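Local coordinates for maltose-binding protein MalE1 (Thermotoga maritima, PDB 6DTU) that binds maltotetraose in the cleft of a periplasmic-type solute-binding fold, probably to hand maltodextrins to a membrane transporter for uptake, at residues A[100-112]-A[257-269]. Sequence-based numbering, arbitrary orientation.
Sequences KLYGIPYAMEAIA and ARPFVGVQGFMVN. With GLC (alpha-D-glucopyranose), chain C.
Glu-109 and Gln-264, on neighbouring antiparallel strands, meet at the bound sugar. Glu-109 has CG wedged between its backbone N and carbonyl carbon (chi1 63°) and runs extended beyond it, which carries the carboxylate over Gly-262, which has no side chain. Gln-264 bends at chi2, bringing NE2 to 2.9 Å from Glu-109 OE2. This bond meets the syn side of the oxygen, 32° out of the carboxylate plane but near the amide plane. The same OE2 accepts a hydrogen bond from glucose O2 at 2.6 Å, while OE1 is held by a salt bridge to Arg-301.

Three and two residues back from Glu-109, Tyr-106 N and Ala-107 N both face Gln-264 O, the first bonding at 2.8 Å and the second weakly at 3.5 Å: a classic beta bulge that shifts the register by one. Tyr-106 lies alongside Gln-264, pointing the same way, with CE2 3.5 Å from Gln-264 CB; its hydroxyl goes on to Asp-299 and Gln-13. The Phe-266 side chain crosses that of Tyr-106 at about a right angle, CE2 3.7 Å from Tyr-106 CD2, with the ring planes oblique at 55°; Phe-266 presents its ring edge to Ile-104 O. Pro-105, Val-263 and Met-108 line the other face of the sheet, where Val-263 CG1 rests on Pro-105 CB. Farther along, a water bridges Phe-260 O to Ile-111 N.

Both strands belong to the mixed sheet of one lobe, with strand 58-62 flanking 260-268 and strand 302-303 flanking 100-109. Around Ala-110 and Pro-259 the two segments cross to the other lobe, as in the hinge of maltose-binding-type proteins. Helices 275-286 and 289-298 pack on Ile-104 and Phe-266, whereas Ile-111 and Pro-259 pack against helix 155-164.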
loop_
_atom_site.group_PDB
_atom_site.type_symbol
_atom_site.label_atom_id
_atom_site.label_comp_id
_atom_site.label_asym_id
_atom_site.label_seq_id
_atom_site.Cartn_x
_atom_site.Cartn_y
_atom_site.Cartn_z
ATOM N N LYS A 100 21.566 -6.969 1.950
ATOM C CA LYS A 100 21.634 -6.630 0.536
ATOM C C LYS A 100 20.402 -5.843 0.115
ATOM O O LYS A 100 19.324 -6.000 0.683
ATOM C CB LYS A 100 21.719 -7.888 -0.321
ATOM C CG LYS A 100 22.950 -8.760 -0.020
ATOM C CD LYS A 100 22.971 -10.006 -0.882
ATOM C CE LYS A 100 24.144 -10.894 -0.528
ATOM N NZ LYS A 100 24.343 -11.982 -1.525
ATOM N N LEU A 101 20.573 -5.004 -0.894
ATOM C CA LEU A 101 19.474 -4.248 -1.467
ATOM C C LEU A 101 18.803 -5.075 -2.555
ATOM O O LEU A 101 19.479 -5.694 -3.379
ATOM C CB LEU A 101 20.031 -2.973 -2.091
ATOM C CG LEU A 101 19.018 -2.026 -2.720
ATOM C CD1 LEU A 101 18.125 -1.455 -1.636
ATOM C CD2 LEU A 101 19.723 -0.930 -3.504
ATOM N N TYR A 102 17.464 -5.069 -2.560
ATOM C CA TYR A 102 16.681 -5.884 -3.478
ATOM C C TYR A 102 15.703 -5.080 -4.326
ATOM O O TYR A 102 14.903 -5.666 -5.058
ATOM C CB TYR A 102 15.942 -6.979 -2.703
ATOM C CG TYR A 102 16.821 -8.115 -2.265
ATOM C CD1 TYR A 102 17.206 -9.097 -3.162
ATOM C CD2 TYR A 102 17.278 -8.195 -0.965
ATOM C CE1 TYR A 102 18.014 -10.159 -2.763
ATOM C CE2 TYR A 102 18.084 -9.244 -0.556
ATOM C CZ TYR A 102 18.462 -10.213 -1.469
ATOM O OH TYR A 102 19.261 -11.266 -1.058
ATOM N N GLY A 103 15.741 -3.765 -4.271
ATOM C CA GLY A 103 14.875 -3.012 -5.154
ATOM C C GLY A 103 15.270 -1.559 -5.225
ATOM O O GLY A 103 15.967 -1.040 -4.353
ATOM N N ILE A 104 14.781 -0.903 -6.269
ATOM C CA ILE A 104 14.902 0.547 -6.391
ATOM C C ILE A 104 13.567 1.160 -6.007
ATOM O O ILE A 104 12.570 1.016 -6.754
ATOM C CB ILE A 104 15.370 0.964 -7.794
ATOM C CG1 ILE A 104 16.752 0.365 -8.106
ATOM C CG2 ILE A 104 15.485 2.489 -7.879
ATOM C CD1 ILE A 104 17.543 1.097 -9.169
ATOM N N PRO A 105 13.467 1.852 -4.874
ATOM C CA PRO A 105 12.197 2.447 -4.443
ATOM C C PRO A 105 11.904 3.726 -5.209
ATOM O O PRO A 105 12.796 4.531 -5.500
ATOM C CB PRO A 105 12.459 2.780 -2.971
ATOM C CG PRO A 105 13.950 3.064 -2.946
ATOM C CD PRO A 105 14.571 2.145 -3.940
ATOM N N TYR A 106 10.636 3.919 -5.544
ATOM C CA TYR A 106 10.247 5.170 -6.177
ATOM C C TYR A 106 9.357 6.047 -5.306
ATOM O O TYR A 106 9.274 7.254 -5.560
ATOM C CB TYR A 106 9.614 4.931 -7.563
ATOM C CG TYR A 106 8.160 4.478 -7.597
ATOM C CD1 TYR A 106 7.123 5.395 -7.582
ATOM C CD2 TYR A 106 7.837 3.135 -7.739
ATOM C CE1 TYR A 106 5.809 4.980 -7.627
ATOM C CE2 TYR A 106 6.528 2.718 -7.791
ATOM C CZ TYR A 106 5.527 3.651 -7.749
ATOM O OH TYR A 106 4.213 3.227 -7.814
ATOM N N ALA A 107 8.708 5.494 -4.288
ATOM C CA ALA A 107 7.816 6.296 -3.460
ATOM C C ALA A 107 7.484 5.545 -2.186
ATOM O O ALA A 107 7.540 4.312 -2.141
ATOM C CB ALA A 107 6.499 6.604 -4.183
ATOM N N MET A 108 7.129 6.297 -1.156
ATOM C CA MET A 108 6.443 5.736 0.001
ATOM C C MET A 108 4.997 6.220 0.016
ATOM O O MET A 108 4.585 7.061 -0.791
ATOM C CB MET A 108 7.163 6.057 1.317
ATOM C CG MET A 108 7.120 7.512 1.676
ATOM S SD MET A 108 7.798 7.856 3.323
ATOM C CE MET A 108 6.320 7.752 4.337
ATOM N N GLU A 109 4.214 5.661 0.936
ATOM C CA GLU A 109 2.782 5.921 0.914
ATOM C C GLU A 109 2.172 5.486 2.237
ATOM O O GLU A 109 2.748 4.679 2.976
ATOM C CB GLU A 109 2.104 5.143 -0.221
ATOM C CG GLU A 109 2.240 3.629 -0.023
ATOM C CD GLU A 109 1.947 2.824 -1.261
ATOM O OE1 GLU A 109 1.824 3.410 -2.351
ATOM O OE2 GLU A 109 1.831 1.593 -1.127
ATOM N N ALA A 110 0.982 6.020 2.517
ATOM C CA ALA A 110 0.128 5.537 3.594
ATOM C C ALA A 110 -1.286 5.977 3.272
ATOM O O ALA A 110 -1.491 7.019 2.641
ATOM C CB ALA A 110 0.533 6.145 4.940
ATOM N N ILE A 111 -2.258 5.168 3.706
ATOM C CA ILE A 111 -3.651 5.570 3.515
ATOM C C ILE A 111 -3.982 6.747 4.429
ATOM O O ILE A 111 -3.301 7.012 5.422
ATOM C CB ILE A 111 -4.654 4.412 3.675
ATOM C CG1 ILE A 111 -4.627 3.798 5.073
ATOM C CG2 ILE A 111 -4.340 3.305 2.656
ATOM C CD1 ILE A 111 -5.481 2.510 5.187
ATOM N N ALA A 112 -5.021 7.487 4.049
ATOM C CA ALA A 112 -5.442 8.706 4.720
ATOM C C ALA A 112 -6.925 8.908 4.448
ATOM O O ALA A 112 -7.556 8.146 3.704
ATOM C CB ALA A 112 -4.641 9.923 4.232
ATOM N N ALA A 257 -5.057 7.524 14.634
ATOM C CA ALA A 257 -4.943 6.364 13.765
ATOM C C ALA A 257 -3.495 6.222 13.328
ATOM O O ALA A 257 -2.791 7.207 13.169
ATOM C CB ALA A 257 -5.798 6.560 12.510
ATOM N N ARG A 258 -3.047 4.979 13.128
ATOM C CA ARG A 258 -1.660 4.708 12.748
ATOM C C ARG A 258 -1.633 3.737 11.574
ATOM O O ARG A 258 -1.583 2.516 11.768
ATOM C CB ARG A 258 -0.852 4.197 13.942
ATOM C CG ARG A 258 -0.839 5.177 15.120
ATOM C CD ARG A 258 -0.015 4.672 16.288
ATOM N NE ARG A 258 0.144 5.711 17.297
ATOM C CZ ARG A 258 0.979 6.740 17.178
ATOM N NH1 ARG A 258 1.737 6.867 16.096
ATOM N NH2 ARG A 258 1.058 7.643 18.140
ATOM N N PRO A 259 -1.648 4.250 10.341
ATOM C CA PRO A 259 -1.689 3.377 9.161
ATOM C C PRO A 259 -0.354 2.680 8.895
ATOM O O PRO A 259 0.706 3.090 9.357
ATOM C CB PRO A 259 -1.996 4.366 8.025
ATOM C CG PRO A 259 -1.387 5.662 8.493
ATOM C CD PRO A 259 -1.634 5.676 9.969
ATOM N N PHE A 260 -0.430 1.607 8.117
ATOM C CA PHE A 260 0.783 1.044 7.540
ATOM C C PHE A 260 1.497 2.087 6.687
ATOM O O PHE A 260 0.870 2.895 5.994
ATOM C CB PHE A 260 0.432 -0.145 6.639
ATOM C CG PHE A 260 0.367 -1.490 7.336
ATOM C CD1 PHE A 260 1.426 -1.982 8.099
ATOM C CD2 PHE A 260 -0.750 -2.288 7.190
ATOM C CE1 PHE A 260 1.338 -3.258 8.713
ATOM C CE2 PHE A 260 -0.842 -3.520 7.799
ATOM C CZ PHE A 260 0.199 -4.007 8.549
ATOM N N VAL A 261 2.824 2.058 6.722
ATOM C CA VAL A 261 3.641 2.787 5.757
ATOM C C VAL A 261 4.249 1.787 4.780
ATOM O O VAL A 261 4.811 0.766 5.198
ATOM C CB VAL A 261 4.694 3.660 6.458
ATOM C CG1 VAL A 261 5.689 4.246 5.456
ATOM C CG2 VAL A 261 3.985 4.757 7.242
ATOM N N GLY A 262 4.067 2.034 3.485
ATOM C CA GLY A 262 4.579 1.149 2.451
ATOM C C GLY A 262 5.552 1.884 1.549
ATOM O O GLY A 262 5.459 3.096 1.380
ATOM N N VAL A 263 6.499 1.140 0.982
ATOM C CA VAL A 263 7.419 1.681 -0.015
ATOM C C VAL A 263 7.230 0.875 -1.291
ATOM O O VAL A 263 7.156 -0.356 -1.239
ATOM C CB VAL A 263 8.883 1.669 0.475
ATOM C CG1 VAL A 263 9.761 2.396 -0.517
ATOM C CG2 VAL A 263 8.979 2.329 1.857
ATOM N N GLN A 264 7.074 1.565 -2.419
ATOM C CA GLN A 264 6.876 0.939 -3.725
ATOM C C GLN A 264 8.183 1.038 -4.498
ATOM O O GLN A 264 8.891 2.046 -4.393
ATOM C CB GLN A 264 5.782 1.673 -4.516
ATOM C CG GLN A 264 4.385 1.599 -3.906
ATOM C CD GLN A 264 3.715 0.272 -4.175
ATOM O OE1 GLN A 264 3.942 -0.364 -5.209
ATOM N NE2 GLN A 264 2.866 -0.154 -3.250
ATOM N N GLY A 265 8.525 -0.019 -5.234
ATOM C CA GLY A 265 9.802 -0.070 -5.920
ATOM C C GLY A 265 9.861 -1.143 -6.985
ATOM O O GLY A 265 8.921 -1.909 -7.203
ATOM N N PHE A 266 11.007 -1.172 -7.649
ATOM C CA PHE A 266 11.280 -2.050 -8.775
ATOM C C PHE A 266 12.214 -3.161 -8.311
ATOM O O PHE A 266 13.300 -2.885 -7.789
ATOM C CB PHE A 266 11.972 -1.256 -9.887
ATOM C CG PHE A 266 11.137 -0.134 -10.473
ATOM C CD1 PHE A 266 10.430 -0.332 -11.662
ATOM C CD2 PHE A 266 11.065 1.118 -9.858
ATOM C CE1 PHE A 266 9.640 0.700 -12.231
ATOM C CE2 PHE A 266 10.268 2.153 -10.415
ATOM C CZ PHE A 266 9.561 1.937 -11.601
ATOM N N MET A 267 11.813 -4.410 -8.550
ATOM C CA MET A 267 12.593 -5.583 -8.176
ATOM C C MET A 267 12.930 -6.381 -9.425
ATOM O O MET A 267 12.158 -6.396 -10.375
ATOM C CB MET A 267 11.814 -6.447 -7.219
ATOM C CG MET A 267 11.676 -5.790 -5.869
ATOM S SD MET A 267 10.278 -6.393 -4.923
ATOM C CE MET A 267 8.908 -5.488 -5.657
ATOM N N VAL A 268 14.086 -7.050 -9.422
ATOM C CA VAL A 268 14.605 -7.775 -10.580
ATOM C C VAL A 268 14.481 -9.277 -10.332
ATOM O O VAL A 268 14.814 -9.764 -9.249
ATOM C CB VAL A 268 16.063 -7.381 -10.882
ATOM C CG1 VAL A 268 16.631 -8.245 -12.022
ATOM C CG2 VAL A 268 16.138 -5.907 -11.238
ATOM N N ASN A 269 13.993 -10.002 -11.340
ATOM C CA ASN A 269 13.838 -11.453 -11.261
ATOM C C ASN A 269 15.214 -12.117 -11.289
ATOM O O ASN A 269 15.917 -12.053 -12.304
ATOM C CB ASN A 269 13.043 -11.886 -12.484
ATOM C CG ASN A 269 12.735 -13.380 -12.530
ATOM O OD1 ASN A 269 13.184 -14.173 -11.708
ATOM N ND2 ASN A 269 11.948 -13.763 -13.521
HETATM C C1 GLC C . -2.248 -0.661 -2.017
HETATM C C2 GLC C . -0.958 -0.666 -1.282
HETATM C C3 GLC C . -0.480 -2.028 -1.060
HETATM C C4 GLC C . -1.497 -2.850 -0.295
HETATM C C5 GLC C . -2.887 -2.847 -0.999
HETATM C C6 GLC C . -3.927 -3.396 -0.179
HETATM O O2 GLC C . 0.020 0.001 -2.133
HETATM O O3 GLC C . 0.740 -2.019 -0.230
HETATM O O4 GLC C . -1.070 -4.257 -0.251
HETATM O O5 GLC C . -3.246 -1.384 -1.226
HETATM O O6 GLC C . -5.062 -3.641 -0.995
HETATM O O HOH W 1 15.685 -7.215 -7.063
HETATM O O HOH W 2 -1.399 2.581 4.613
#